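Local coordinates for protein ylmH (Streptococcus pneumoniae, PDB 2FPH) that probably binds RNA and is thought to act in cell division, at residues 11-16 with 41-46; 74-77 with 81-84; 18-23 with 31-36. One frame throughout, in Å; residues are numbered along the deposited sequence.

Contact 1 of 3, residues 11-16 with 41-46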
ATOM      1  N   ARG A  11     -15.019  13.655  -1.783  1.00 16.61           N
ATOM      2  CA  ARG A  11     -15.228  13.775  -3.227  1.00 17.35           C
ATOM      3  C   ARG A  11     -13.995  13.580  -4.055  1.00 15.88           C
ATOM      4  O   ARG A  11     -14.059  12.822  -5.018  1.00 18.06           O
ATOM      5  CB  ARG A  11     -16.020  15.027  -3.657  1.00 19.78           C
ATOM      6  CG  ARG A  11     -17.309  15.192  -2.875  1.00 23.57           C
ATOM      7  CD  ARG A  11     -17.797  16.625  -2.927  1.00 30.50           C
ATOM      8  NE  ARG A  11     -18.272  16.914  -4.277  1.00 33.41           N
ATOM      9  CZ  ARG A  11     -18.633  18.109  -4.718  1.00 38.43           C
ATOM     10  NH1 ARG A  11     -18.445  19.209  -3.981  1.00 35.69           N
ATOM     11  NH2 ARG A  11     -19.115  18.207  -5.954  1.00 41.19           N
ATOM     12  N   PRO A  12     -12.864  14.163  -3.708  1.00 16.58           N
ATOM     13  CA  PRO A  12     -11.634  13.914  -4.498  1.00 16.24           C
ATOM     14  C   PRO A  12     -11.265  12.433  -4.634  1.00 15.27           C
ATOM     15  O   PRO A  12     -10.960  11.974  -5.750  1.00 16.47           O
ATOM     16  CB  PRO A  12     -10.599  14.724  -3.776  1.00 16.46           C
ATOM     17  CG  PRO A  12     -11.354  15.746  -3.125  1.00 17.53           C
ATOM     18  CD  PRO A  12     -12.632  15.166  -2.637  1.00 15.25           C
ATOM     19  N   PHE A  13     -11.347  11.690  -3.525  1.00 14.40           N
ATOM     20  CA  PHE A  13     -11.049  10.260  -3.565  1.00 12.62           C
ATOM     21  C   PHE A  13     -12.099   9.543  -4.375  1.00 13.92           C
ATOM     22  O   PHE A  13     -11.789   8.594  -5.143  1.00 14.93           O
ATOM     23  CB  PHE A  13     -10.963   9.651  -2.178  1.00 13.34           C
ATOM     24  CG  PHE A  13     -10.560   8.216  -2.238  1.00 10.91           C
ATOM     25  CD1 PHE A  13      -9.274   7.897  -2.613  1.00 15.74           C
ATOM     26  CD2 PHE A  13     -11.481   7.251  -2.130  1.00 14.35           C
ATOM     27  CE1 PHE A  13      -8.939   6.581  -2.844  1.00 14.89           C
ATOM     28  CE2 PHE A  13     -11.128   5.928  -2.278  1.00 15.41           C
ATOM     29  CZ  PHE A  13      -9.823   5.650  -2.632  1.00 14.83           C
ATOM     30  N   LEU A  14     -13.361   9.881  -4.133  1.00 11.96           N
ATOM     31  CA  LEU A  14     -14.449   9.184  -4.877  1.00 13.55           C
ATOM     32  C   LEU A  14     -14.318   9.383  -6.378  1.00 14.34           C
ATOM     33  O   LEU A  14     -14.508   8.430  -7.169  1.00 16.10           O
ATOM     34  CB  LEU A  14     -15.805   9.603  -4.447  1.00 12.81           C
ATOM     35  CG  LEU A  14     -16.190   9.284  -3.020  1.00 11.62           C
ATOM     36  CD1 LEU A  14     -17.486  10.047  -2.634  1.00 12.08           C
ATOM     37  CD2 LEU A  14     -16.345   7.831  -2.898  1.00 13.52           C
ATOM     38  N   ASP A  15     -13.939  10.604  -6.769  1.00 15.78           N
ATOM     39  CA  ASP A  15     -13.625  10.873  -8.163  1.00 16.72           C
ATOM     40  C   ASP A  15     -12.579   9.913  -8.737  1.00 16.98           C
ATOM     41  O   ASP A  15     -12.734   9.442  -9.867  1.00 16.64           O
ATOM     42  CB  ASP A  15     -13.113  12.288  -8.326  1.00 18.24           C
ATOM     43  CG  ASP A  15     -14.199  13.340  -8.185  1.00 19.06           C
ATOM     44  OD1 ASP A  15     -15.441  13.047  -8.202  1.00 22.13           O
ATOM     45  OD2 ASP A  15     -13.850  14.529  -8.044  1.00 23.41           O
ATOM     46  N   LYS A  16     -11.495   9.665  -7.992  1.00 16.90           N
ATOM     47  CA  LYS A  16     -10.446   8.721  -8.405  1.00 16.18           C
ATOM     48  C   LYS A  16     -11.009   7.310  -8.445  1.00 15.54           C
ATOM     49  O   LYS A  16     -10.712   6.465  -9.341  1.00 16.33           O
ATOM     50  CB  LYS A  16      -9.234   8.739  -7.442  1.00 18.28           C
ATOM     51  CG  LYS A  16      -8.395  10.017  -7.389  1.00 22.20           C
ATOM     52  CD  LYS A  16      -7.233   9.793  -6.378  1.00 28.22           C
ATOM     53  CE  LYS A  16      -6.118  10.846  -6.488  1.00 34.08           C
ATOM     54  NZ  LYS A  16      -5.096  10.444  -7.499  1.00 36.79           N
ATOM     55  N   GLU A  41     -10.229   2.855   1.761  1.00 13.04           N
ATOM     56  CA  GLU A  41     -10.668   1.473   1.525  1.00 13.59           C
ATOM     57  C   GLU A  41     -12.159   1.281   1.708  1.00 14.35           C
ATOM     58  O   GLU A  41     -12.795   0.577   0.911  1.00 14.13           O
ATOM     59  CB  GLU A  41      -9.866   0.531   2.460  1.00 13.76           C
ATOM     60  CG  GLU A  41     -10.184  -0.965   2.503  1.00 17.31           C
ATOM     61  CD  GLU A  41      -9.522  -1.691   3.693  1.00 20.64           C
ATOM     62  OE1 GLU A  41      -9.172  -1.034   4.714  1.00 20.65           O
ATOM     63  OE2 GLU A  41      -9.373  -2.952   3.624  1.00 19.87           O
ATOM     64  N   LYS A  42     -12.736   1.879   2.760  1.00 14.65           N
ATOM     65  CA  LYS A  42     -14.154   1.740   3.003  1.00 15.18           C
ATOM     66  C   LYS A  42     -14.970   2.419   1.901  1.00 15.28           C
ATOM     67  O   LYS A  42     -15.907   1.822   1.414  1.00 15.41           O
ATOM     68  CB  LYS A  42     -14.526   2.314   4.378  1.00 16.07           C
ATOM     69  CG  LYS A  42     -14.126   1.459   5.517  1.00 21.53           C
ATOM     70  CD  LYS A  42     -14.796   1.893   6.855  1.00 28.20           C
ATOM     71  CE  LYS A  42     -14.195   3.117   7.481  1.00 30.92           C
ATOM     72  NZ  LYS A  42     -12.962   2.814   8.312  1.00 34.75           N
ATOM     73  N   LEU A  43     -14.514   3.579   1.421  1.00 15.27           N
ATOM     74  CA  LEU A  43     -15.193   4.307   0.332  1.00 14.42           C
ATOM     75  C   LEU A  43     -15.182   3.509  -0.924  1.00 14.24           C
ATOM     76  O   LEU A  43     -16.207   3.393  -1.567  1.00 14.59           O
ATOM     77  CB  LEU A  43     -14.481   5.596   0.067  1.00 14.52           C
ATOM     78  CG  LEU A  43     -14.976   6.947   0.575  1.00 21.47           C
ATOM     79  CD1 LEU A  43     -16.025   6.941   1.752  1.00 19.85           C
ATOM     80  CD2 LEU A  43     -13.908   7.979   0.615  1.00 15.61           C
ATOM     81  N   LEU A  44     -14.032   2.901  -1.248  1.00 13.57           N
ATOM     82  CA  LEU A  44     -13.928   2.189  -2.525  1.00 14.60           C
ATOM     83  C   LEU A  44     -14.802   0.912  -2.454  1.00 13.44           C
ATOM     84  O   LEU A  44     -15.446   0.543  -3.414  1.00 16.15           O
ATOM     85  CB  LEU A  44     -12.470   1.900  -2.810  1.00 14.61           C
ATOM     86  CG  LEU A  44     -11.913   1.877  -4.225  1.00 21.32           C
ATOM     87  CD1 LEU A  44     -10.700   0.929  -4.336  1.00 14.26           C
ATOM     88  CD2 LEU A  44     -12.831   1.949  -5.436  1.00 17.10           C
ATOM     89  N   LYS A  45     -14.800   0.203  -1.330  1.00 15.26           N
ATOM     90  CA  LYS A  45     -15.692  -0.942  -1.138  1.00 15.93           C
ATOM     91  C   LYS A  45     -17.188  -0.603  -1.378  1.00 16.23           C
ATOM     92  O   LYS A  45     -17.878  -1.355  -2.043  1.00 17.11           O
ATOM     93  CB  LYS A  45     -15.511  -1.511   0.274  1.00 17.82           C
ATOM     94  CG  LYS A  45     -14.244  -2.346   0.401  1.00 20.28           C
ATOM     95  CD  LYS A  45     -13.884  -2.603   1.828  1.00 24.12           C
ATOM     96  CE  LYS A  45     -12.756  -3.639   2.012  1.00 28.21           C
ATOM     97  NZ  LYS A  45     -12.533  -4.498   0.830  1.00 32.19           N
ATOM     98  N   ILE A  46     -17.612   0.553  -0.912  1.00 16.60           N
ATOM     99  CA  ILE A  46     -18.977   1.046  -1.166  1.00 17.88           C
ATOM    100  C   ILE A  46     -19.255   1.298  -2.685  1.00 17.49           C
ATOM    101  O   ILE A  46     -20.228   0.751  -3.277  1.00 17.37           O
ATOM    102  CB  ILE A  46     -19.301   2.278  -0.374  1.00 19.11           C
ATOM    103  CG1 ILE A  46     -19.300   1.988   1.144  1.00 21.76           C
ATOM    104  CG2 ILE A  46     -20.661   2.784  -0.744  1.00 20.10           C
ATOM    105  CD1 ILE A  46     -19.153   3.298   1.945  1.00 25.91           C
TER
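A chi1 of -176° swings the F13 ring beside its own carbonyl carbon and extends it from helix 11-27 toward helix 38-50, where it meets L43 and L44. With chi1 -101° and a near-eclipsed second torsion, L43 brings its CD2 to 3.7 Å from the ring atom CD2 of F13. The two side chains pass at a slant, and CB of L43 also lies 4.1 Å from CE2 of F13. L44 comes at the rim of the same ring: its CB sits near the ring plane, 4.3 Å from F13 CE2. The next residue after F13, L14, points its CB along the helix flank, yet its CD2 bends round to reach L43 CG at 3.8 Å, the two side chains crossing at about a right angle. L43 rests in this way on two consecutive residues of one helix. The segments belong to a helix pair in the YlmH N-terminal region, which packs against a small antiparallel sheet; the axes of the two segments approach to 10.1 Å at a crossing angle of -49°. L44 passes the contact on to that sheet by touching V69 and L71 of strand 69-72. F6, from the N-terminal loop, touches both L14 and L43. No hydrogen bond joins the segments, and E41, whose CB points away from helix 11-27, hydrogen-bonds S57 OG through OE2.

Contact 2 of 3, residues 74-77 with 81-84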
ATOM      1  N   ASP A  74     -15.979 -11.047 -12.367  1.00 26.66           N
ATOM      2  CA  ASP A  74     -16.277 -12.247 -11.560  1.00 27.09           C
ATOM      3  C   ASP A  74     -15.453 -13.495 -11.887  1.00 27.29           C
ATOM      4  O   ASP A  74     -15.185 -14.332 -10.978  1.00 28.23           O
ATOM      5  CB  ASP A  74     -17.752 -12.570 -11.631  1.00 28.95           C
ATOM      6  CG  ASP A  74     -18.630 -11.503 -10.969  1.00 31.63           C
ATOM      7  OD1 ASP A  74     -18.183 -10.779 -10.030  1.00 33.78           O
ATOM      8  OD2 ASP A  74     -19.803 -11.306 -11.347  1.00 37.60           O
ATOM      9  N   TYR A  75     -14.996 -13.596 -13.123  1.00 26.10           N
ATOM     10  CA  TYR A  75     -14.121 -14.679 -13.491  1.00 26.61           C
ATOM     11  C   TYR A  75     -12.847 -14.734 -12.593  1.00 25.75           C
ATOM     12  O   TYR A  75     -12.283 -15.803 -12.386  1.00 26.64           O
ATOM     13  CB  TYR A  75     -13.764 -14.591 -14.972  1.00 26.87           C
ATOM     14  CG  TYR A  75     -12.788 -13.493 -15.344  1.00 27.13           C
ATOM     15  CD1 TYR A  75     -13.249 -12.234 -15.737  1.00 31.22           C
ATOM     16  CD2 TYR A  75     -11.425 -13.733 -15.359  1.00 28.27           C
ATOM     17  CE1 TYR A  75     -12.359 -11.214 -16.068  1.00 30.81           C
ATOM     18  CE2 TYR A  75     -10.508 -12.717 -15.713  1.00 30.36           C
ATOM     19  CZ  TYR A  75     -10.999 -11.465 -16.072  1.00 30.18           C
ATOM     20  OH  TYR A  75     -10.115 -10.490 -16.431  1.00 33.72           O
ATOM     21  N   PHE A  76     -12.407 -13.605 -12.044  1.00 24.20           N
ATOM     22  CA  PHE A  76     -11.097 -13.544 -11.371  1.00 24.38           C
ATOM     23  C   PHE A  76     -11.277 -13.917  -9.865  1.00 25.14           C
ATOM     24  O   PHE A  76     -12.082 -13.342  -9.230  1.00 22.59           O
ATOM     25  CB  PHE A  76     -10.535 -12.121 -11.567  1.00 24.23           C
ATOM     26  CG  PHE A  76      -9.078 -11.952 -11.175  1.00 23.66           C
ATOM     27  CD1 PHE A  76      -8.061 -12.364 -12.026  1.00 22.32           C
ATOM     28  CD2 PHE A  76      -8.736 -11.311 -10.005  1.00 24.10           C
ATOM     29  CE1 PHE A  76      -6.740 -12.180 -11.706  1.00 24.93           C
ATOM     30  CE2 PHE A  76      -7.391 -11.112  -9.665  1.00 24.89           C
ATOM     31  CZ  PHE A  76      -6.392 -11.573 -10.509  1.00 23.70           C
ATOM     32  N   GLN A  77     -10.573 -14.832  -9.194  1.00 28.42           N
ATOM     33  CA  GLN A  77      -9.255 -15.354  -9.324  1.00 29.20           C
ATOM     34  C   GLN A  77      -8.313 -14.900  -8.126  1.00 28.00           C
ATOM     35  O   GLN A  77      -7.303 -15.485  -8.052  1.00 30.29           O
ATOM     36  CB  GLN A  77      -8.600 -15.150 -10.710  1.00 30.80           C
ATOM     37  CG  GLN A  77      -8.718 -16.305 -11.689  1.00 30.74           C
ATOM     38  CD  GLN A  77      -8.296 -15.963 -13.104  1.00 37.14           C
ATOM     39  OE1 GLN A  77      -7.124 -15.646 -13.361  1.00 38.68           O
ATOM     40  NE2 GLN A  77      -9.253 -16.026 -14.040  1.00 39.57           N
ATOM     41  N   SER A  81      -0.481 -12.620  -4.185  1.00 17.62           N
ATOM     42  CA  SER A  81       0.484 -12.104  -5.121  1.00 17.65           C
ATOM     43  C   SER A  81      -0.078 -11.025  -6.095  1.00 16.63           C
ATOM     44  O   SER A  81       0.684 -10.186  -6.567  1.00 17.03           O
ATOM     45  CB  SER A  81       1.189 -13.245  -5.883  1.00 18.91           C
ATOM     46  OG  SER A  81       0.295 -13.935  -6.689  1.00 22.33           O
ATOM     47  N   ASP A  82      -1.391 -11.064  -6.383  1.00 17.78           N
ATOM     48  CA  ASP A  82      -2.047 -10.113  -7.272  1.00 16.59           C
ATOM     49  C   ASP A  82      -2.029  -8.674  -6.681  1.00 16.46           C
ATOM     50  O   ASP A  82      -2.234  -7.723  -7.396  1.00 15.92           O
ATOM     51  CB  ASP A  82      -3.472 -10.544  -7.527  1.00 16.09           C
ATOM     52  CG  ASP A  82      -3.559 -11.810  -8.335  1.00 19.64           C
ATOM     53  OD1 ASP A  82      -2.783 -11.930  -9.304  1.00 24.08           O
ATOM     54  OD2 ASP A  82      -4.423 -12.682  -8.094  1.00 20.72           O
ATOM     55  N   PHE A  83      -1.778  -8.525  -5.366  1.00 14.92           N
ATOM     56  CA  PHE A  83      -1.608  -7.179  -4.801  1.00 13.91           C
ATOM     57  C   PHE A  83      -0.210  -6.531  -4.974  1.00 14.34           C
ATOM     58  O   PHE A  83       0.007  -5.303  -4.716  1.00 14.13           O
ATOM     59  CB  PHE A  83      -1.949  -7.161  -3.295  1.00 14.93           C
ATOM     60  CG  PHE A  83      -3.360  -7.528  -2.980  1.00 14.76           C
ATOM     61  CD1 PHE A  83      -4.380  -6.605  -3.114  1.00 13.43           C
ATOM     62  CD2 PHE A  83      -3.692  -8.815  -2.551  1.00 13.80           C
ATOM     63  CE1 PHE A  83      -5.662  -6.925  -2.839  1.00 13.21           C
ATOM     64  CE2 PHE A  83      -5.026  -9.143  -2.269  1.00 14.56           C
ATOM     65  CZ  PHE A  83      -6.013  -8.166  -2.394  1.00 13.84           C
ATOM     66  N   GLU A  84       0.742  -7.327  -5.432  1.00 14.99           N
ATOM     67  CA  GLU A  84       2.080  -6.815  -5.779  1.00 14.80           C
ATOM     68  C   GLU A  84       2.688  -6.052  -4.586  1.00 15.61           C
ATOM     69  O   GLU A  84       3.173  -4.918  -4.732  1.00 17.30           O
ATOM     70  CB  GLU A  84       2.007  -5.962  -7.055  1.00 16.16           C
ATOM     71  CG  GLU A  84       1.651  -6.759  -8.304  1.00 20.28           C
ATOM     72  CD  GLU A  84       1.643  -5.992  -9.600  1.00 21.82           C
ATOM     73  OE1 GLU A  84       2.155  -4.868  -9.690  1.00 21.41           O
ATOM     74  OE2 GLU A  84       1.062  -6.527 -10.579  1.00 27.94           O
TER
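Van der Waals contact between F76 and D82 carries this meeting of two loop segments, with the side chains approaching from opposite directions. The carboxylate atom OD2 of D82 lies 3.3 Å from CZ of F76 and CG of D82 3.6 Å from the same ring atom, while CE2 of F76 is 3.7 Å from OD2. Ring and carboxylate planes stand 46° apart, and OD2 approaches the ring obliquely. An extended first torsion (chi1 -169°) carries the F76 ring across to D82. Q77 contributes more loosely, its O lying 4.0 Å from D82 OD2; its own CB sits over one face of the F76 ring, offset toward the rim, after a cis peptide bond between the two residues. No hydrogen bond crosses between the segments. Within them, Q77 NE2 makes a weak bond to Y75 O and E84 N bonds S81 O at 3.1 Å; D82 OD2 accepts from the backbone N of E79, in the short connection between the segments. Both segments belong to the linker from strand 69-72 of the N-terminal region to strand 85-91, the first strand of the putative RNA-binding domain. P30 touches F76, and L70 touches D82. The oxygen nearest the ring is also the acceptor of E79 N, which would be expected to favour the charged form of D82, whereas the ring contact itself contains no hydrogen bond.

Contact 3 of 3, residues 18-23 with 31-36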
ATOM      1  N   MET A  18     -14.043   6.331  -9.029  1.00 15.82           N
ATOM      2  CA  MET A  18     -14.881   6.177 -10.222  1.00 17.10           C
ATOM      3  C   MET A  18     -14.073   5.970 -11.487  1.00 16.21           C
ATOM      4  O   MET A  18     -14.464   5.113 -12.356  1.00 15.67           O
ATOM      5  CB  MET A  18     -15.866   7.383 -10.370  1.00 17.27           C
ATOM      6  CG  MET A  18     -16.940   7.437  -9.370  1.00 19.41           C
ATOM      7  SD  MET A  18     -17.962   5.981  -9.124  1.00 24.38           S
ATOM      8  CE  MET A  18     -18.530   5.850 -10.754  1.00 27.60           C
ATOM      9  N   GLU A  19     -12.898   6.580 -11.541  1.00 16.50           N
ATOM     10  CA  GLU A  19     -11.932   6.354 -12.651  1.00 17.48           C
ATOM     11  C   GLU A  19     -11.440   4.937 -12.650  1.00 16.25           C
ATOM     12  O   GLU A  19     -11.364   4.271 -13.709  1.00 16.85           O
ATOM     13  CB  GLU A  19     -10.759   7.404 -12.670  1.00 18.27           C
ATOM     14  CG  GLU A  19     -11.309   8.838 -12.772  1.00 24.63           C
ATOM     15  CD  GLU A  19     -10.333   9.978 -12.478  1.00 33.78           C
ATOM     16  OE1 GLU A  19      -9.428   9.856 -11.608  1.00 38.57           O
ATOM     17  OE2 GLU A  19     -10.497  11.038 -13.126  1.00 38.35           O
ATOM     18  N   TRP A  20     -11.135   4.417 -11.462  1.00 14.71           N
ATOM     19  CA  TRP A  20     -10.665   3.034 -11.351  1.00 13.57           C
ATOM     20  C   TRP A  20     -11.761   2.047 -11.743  1.00 13.58           C
ATOM     21  O   TRP A  20     -11.492   1.064 -12.431  1.00 14.00           O
ATOM     22  CB  TRP A  20     -10.167   2.739  -9.950  1.00 13.91           C
ATOM     23  CG  TRP A  20      -8.942   3.563  -9.582  1.00 12.19           C
ATOM     24  CD1 TRP A  20      -8.065   4.200 -10.422  1.00 14.19           C
ATOM     25  CD2 TRP A  20      -8.536   3.899  -8.265  1.00 14.95           C
ATOM     26  NE1 TRP A  20      -7.097   4.878  -9.708  1.00 17.77           N
ATOM     27  CE2 TRP A  20      -7.363   4.705  -8.370  1.00 16.42           C
ATOM     28  CE3 TRP A  20      -9.026   3.586  -6.995  1.00 15.86           C
ATOM     29  CZ2 TRP A  20      -6.699   5.197  -7.244  1.00 17.75           C
ATOM     30  CZ3 TRP A  20      -8.310   4.075  -5.852  1.00 17.91           C
ATOM     31  CH2 TRP A  20      -7.215   4.868  -6.005  1.00 18.13           C
ATOM     32  N   ILE A  21     -12.960   2.291 -11.272  1.00 13.79           N
ATOM     33  CA  ILE A  21     -14.105   1.451 -11.666  1.00 16.29           C
ATOM     34  C   ILE A  21     -14.307   1.451 -13.172  1.00 16.87           C
ATOM     35  O   ILE A  21     -14.412   0.385 -13.747  1.00 18.76           O
ATOM     36  CB  ILE A  21     -15.342   1.911 -10.922  1.00 16.57           C
ATOM     37  CG1 ILE A  21     -15.227   1.454  -9.457  1.00 18.33           C
ATOM     38  CG2 ILE A  21     -16.621   1.407 -11.525  1.00 18.81           C
ATOM     39  CD1 ILE A  21     -16.212   2.030  -8.638  1.00 18.45           C
ATOM     40  N   LYS A  22     -14.234   2.633 -13.808  1.00 16.95           N
ATOM     41  CA  LYS A  22     -14.324   2.728 -15.277  1.00 18.25           C
ATOM     42  C   LYS A  22     -13.223   1.945 -15.991  1.00 18.40           C
ATOM     43  O   LYS A  22     -13.494   1.359 -17.001  1.00 18.20           O
ATOM     44  CB  LYS A  22     -14.314   4.183 -15.735  1.00 18.58           C
ATOM     45  CG  LYS A  22     -14.026   4.464 -17.273  1.00 25.96           C
ATOM     46  CD  LYS A  22     -15.259   4.796 -18.078  1.00 29.95           C
ATOM     47  CE  LYS A  22     -14.922   5.063 -19.599  1.00 32.26           C
ATOM     48  NZ  LYS A  22     -15.565   6.333 -20.172  1.00 36.98           N
ATOM     49  N   LYS A  23     -11.996   1.934 -15.472  1.00 16.97           N
ATOM     50  CA  LYS A  23     -10.922   1.137 -16.041  1.00 17.72           C
ATOM     51  C   LYS A  23     -11.306  -0.341 -16.103  1.00 16.72           C
ATOM     52  O   LYS A  23     -10.985  -1.049 -17.081  1.00 16.71           O
ATOM     53  CB  LYS A  23      -9.648   1.244 -15.183  1.00 17.60           C
ATOM     54  CG  LYS A  23      -8.846   2.521 -15.229  1.00 24.63           C
ATOM     55  CD  LYS A  23      -9.201   3.543 -16.271  1.00 29.90           C
ATOM     56  CE  LYS A  23      -7.957   3.861 -17.169  1.00 31.97           C
ATOM     57  NZ  LYS A  23      -8.056   5.167 -17.931  1.00 35.06           N
ATOM     58  N   PHE A  31      -8.086  -4.252 -11.807  1.00 14.97           N
ATOM     59  CA  PHE A  31      -7.309  -3.048 -11.594  1.00 14.28           C
ATOM     60  C   PHE A  31      -6.820  -3.062 -10.146  1.00 14.35           C
ATOM     61  O   PHE A  31      -7.595  -3.340  -9.250  1.00 14.71           O
ATOM     62  CB  PHE A  31      -8.155  -1.782 -11.785  1.00 16.47           C
ATOM     63  CG  PHE A  31      -7.343  -0.526 -11.583  1.00 16.96           C
ATOM     64  CD1 PHE A  31      -6.370  -0.176 -12.527  1.00 20.12           C
ATOM     65  CD2 PHE A  31      -7.412   0.218 -10.418  1.00 17.05           C
ATOM     66  CE1 PHE A  31      -5.558   0.912 -12.347  1.00 23.23           C
ATOM     67  CE2 PHE A  31      -6.562   1.321 -10.226  1.00 17.40           C
ATOM     68  CZ  PHE A  31      -5.624   1.652 -11.212  1.00 16.71           C
ATOM     69  N   LEU A  32      -5.524  -2.837  -9.962  1.00 14.14           N
ATOM     70  CA  LEU A  32      -4.902  -2.759  -8.643  1.00 14.61           C
ATOM     71  C   LEU A  32      -4.583  -1.290  -8.315  1.00 15.01           C
ATOM     72  O   LEU A  32      -3.835  -0.600  -9.055  1.00 14.28           O
ATOM     73  CB  LEU A  32      -3.627  -3.588  -8.648  1.00 15.05           C
ATOM     74  CG  LEU A  32      -2.683  -3.532  -7.452  1.00 14.83           C
ATOM     75  CD1 LEU A  32      -3.442  -4.104  -6.330  1.00 11.84           C
ATOM     76  CD2 LEU A  32      -1.339  -4.339  -7.699  1.00 15.98           C
ATOM     77  N   THR A  33      -5.088  -0.833  -7.171  1.00 13.11           N
ATOM     78  CA  THR A  33      -4.919   0.512  -6.707  1.00 13.62           C
ATOM     79  C   THR A  33      -3.561   0.732  -6.078  1.00 13.38           C
ATOM     80  O   THR A  33      -2.817  -0.239  -5.719  1.00 13.21           O
ATOM     81  CB  THR A  33      -5.969   0.897  -5.637  1.00 13.59           C
ATOM     82  OG1 THR A  33      -5.684   0.222  -4.364  1.00 11.44           O
ATOM     83  CG2 THR A  33      -7.325   0.559  -6.075  1.00 14.07           C
ATOM     84  N   PRO A  34      -3.209   1.988  -5.867  1.00 13.10           N
ATOM     85  CA  PRO A  34      -2.046   2.278  -5.032  1.00 13.07           C
ATOM     86  C   PRO A  34      -2.363   1.991  -3.582  1.00 12.55           C
ATOM     87  O   PRO A  34      -3.493   1.643  -3.226  1.00 12.86           O
ATOM     88  CB  PRO A  34      -1.876   3.779  -5.187  1.00 14.92           C
ATOM     89  CG  PRO A  34      -2.796   4.198  -6.220  1.00 16.69           C
ATOM     90  CD  PRO A  34      -3.830   3.210  -6.389  1.00 13.63           C
ATOM     91  N   PHE A  35      -1.395   2.252  -2.701  1.00 12.47           N
ATOM     92  CA  PHE A  35      -1.749   2.196  -1.277  1.00 12.53           C
ATOM     93  C   PHE A  35      -2.730   3.318  -0.889  1.00 13.96           C
ATOM     94  O   PHE A  35      -2.527   4.491  -1.245  1.00 12.92           O
ATOM     95  CB  PHE A  35      -0.536   2.228  -0.392  1.00 12.52           C
ATOM     96  CG  PHE A  35       0.243   0.953  -0.386  1.00 11.39           C
ATOM     97  CD1 PHE A  35      -0.099  -0.042   0.526  1.00 11.80           C
ATOM     98  CD2 PHE A  35       1.314   0.741  -1.221  1.00 12.45           C
ATOM     99  CE1 PHE A  35       0.612  -1.223   0.621  1.00 14.61           C
ATOM    100  CE2 PHE A  35       2.044  -0.489  -1.150  1.00 13.98           C
ATOM    101  CZ  PHE A  35       1.684  -1.455  -0.179  1.00 11.76           C
ATOM    102  N   ILE A  36      -3.769   2.916  -0.164  1.00 13.87           N
ATOM    103  CA  ILE A  36      -4.809   3.821   0.365  1.00 14.93           C
ATOM    104  C   ILE A  36      -5.053   3.569   1.833  1.00 14.97           C
ATOM    105  O   ILE A  36      -4.696   2.509   2.378  1.00 15.57           O
ATOM    106  CB  ILE A  36      -6.134   3.625  -0.468  1.00 14.39           C
ATOM    107  CG1 ILE A  36      -6.716   2.212  -0.363  1.00 15.51           C
ATOM    108  CG2 ILE A  36      -5.918   3.992  -1.934  1.00 13.90           C
ATOM    109  CD1 ILE A  36      -8.083   2.055  -1.066  1.00 13.73           C
TER
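The indole of W20 and the phenyl ring of F31 form an offset stack, the five-membered ring and the phenyl lying with centroids 4.5 Å apart and planes inclined by 28°. Because of that tilt, one corner of the phenyl does most of the touching: F31 CE2 lies over the indole face, 3.3 Å from W20 CD1. F31 reaches the indole from its strand with CG anti to the backbone N (chi1 -179°). The six-membered ring of W20 meets T33 next, whose CB stands 4.2 Å from the ring centroid, only 21° off the normal, in a CH-pi contact; its methyl CG2 lies 3.6 Å from W20 CE3, over the same face as F31. This is helix-on-sheet packing in the YlmH N-terminal region: helix 11-27 sets its tryptophan against strand 31-32 and the chain that follows, at the edge of a three-stranded antiparallel sheet. W20 also touches L71 of strand 69-72 and L44 of helix 38-50. At the far end of the indole P34 arrives from the opposite direction, with CD 3.6 Å from W20 CZ2, and I36 CG2 is more distant at 4.4 Å from W20 CH2. The hydroxyl of T33 is occupied apart from the indole, donating to P34 O at 2.8 Å and also hydrogen-bonding V69 N. K23 borders the stack through its CB, 4.5 Å from F31 CD1.

Overall arrangement
Contacts 1 and 3 share helix 11-27 and touch one another, with centres about 9 Å apart: F13 meets W20 and I36, and L44 meets T33, so the two form one continuous apolar region of the N-terminal region. Contact 1 is buried and helix to helix, wholly aliphatic and aromatic packing; contact 3 is partly buried and joins the helix to the sheet edge through an aromatic stack and a CH-pi contact. Contact 2 lies at the surface, in the linker toward the putative RNA-binding domain, and sets a carboxylate against a ring. It touches contact 3 through L32, yet has no touch with contact 1.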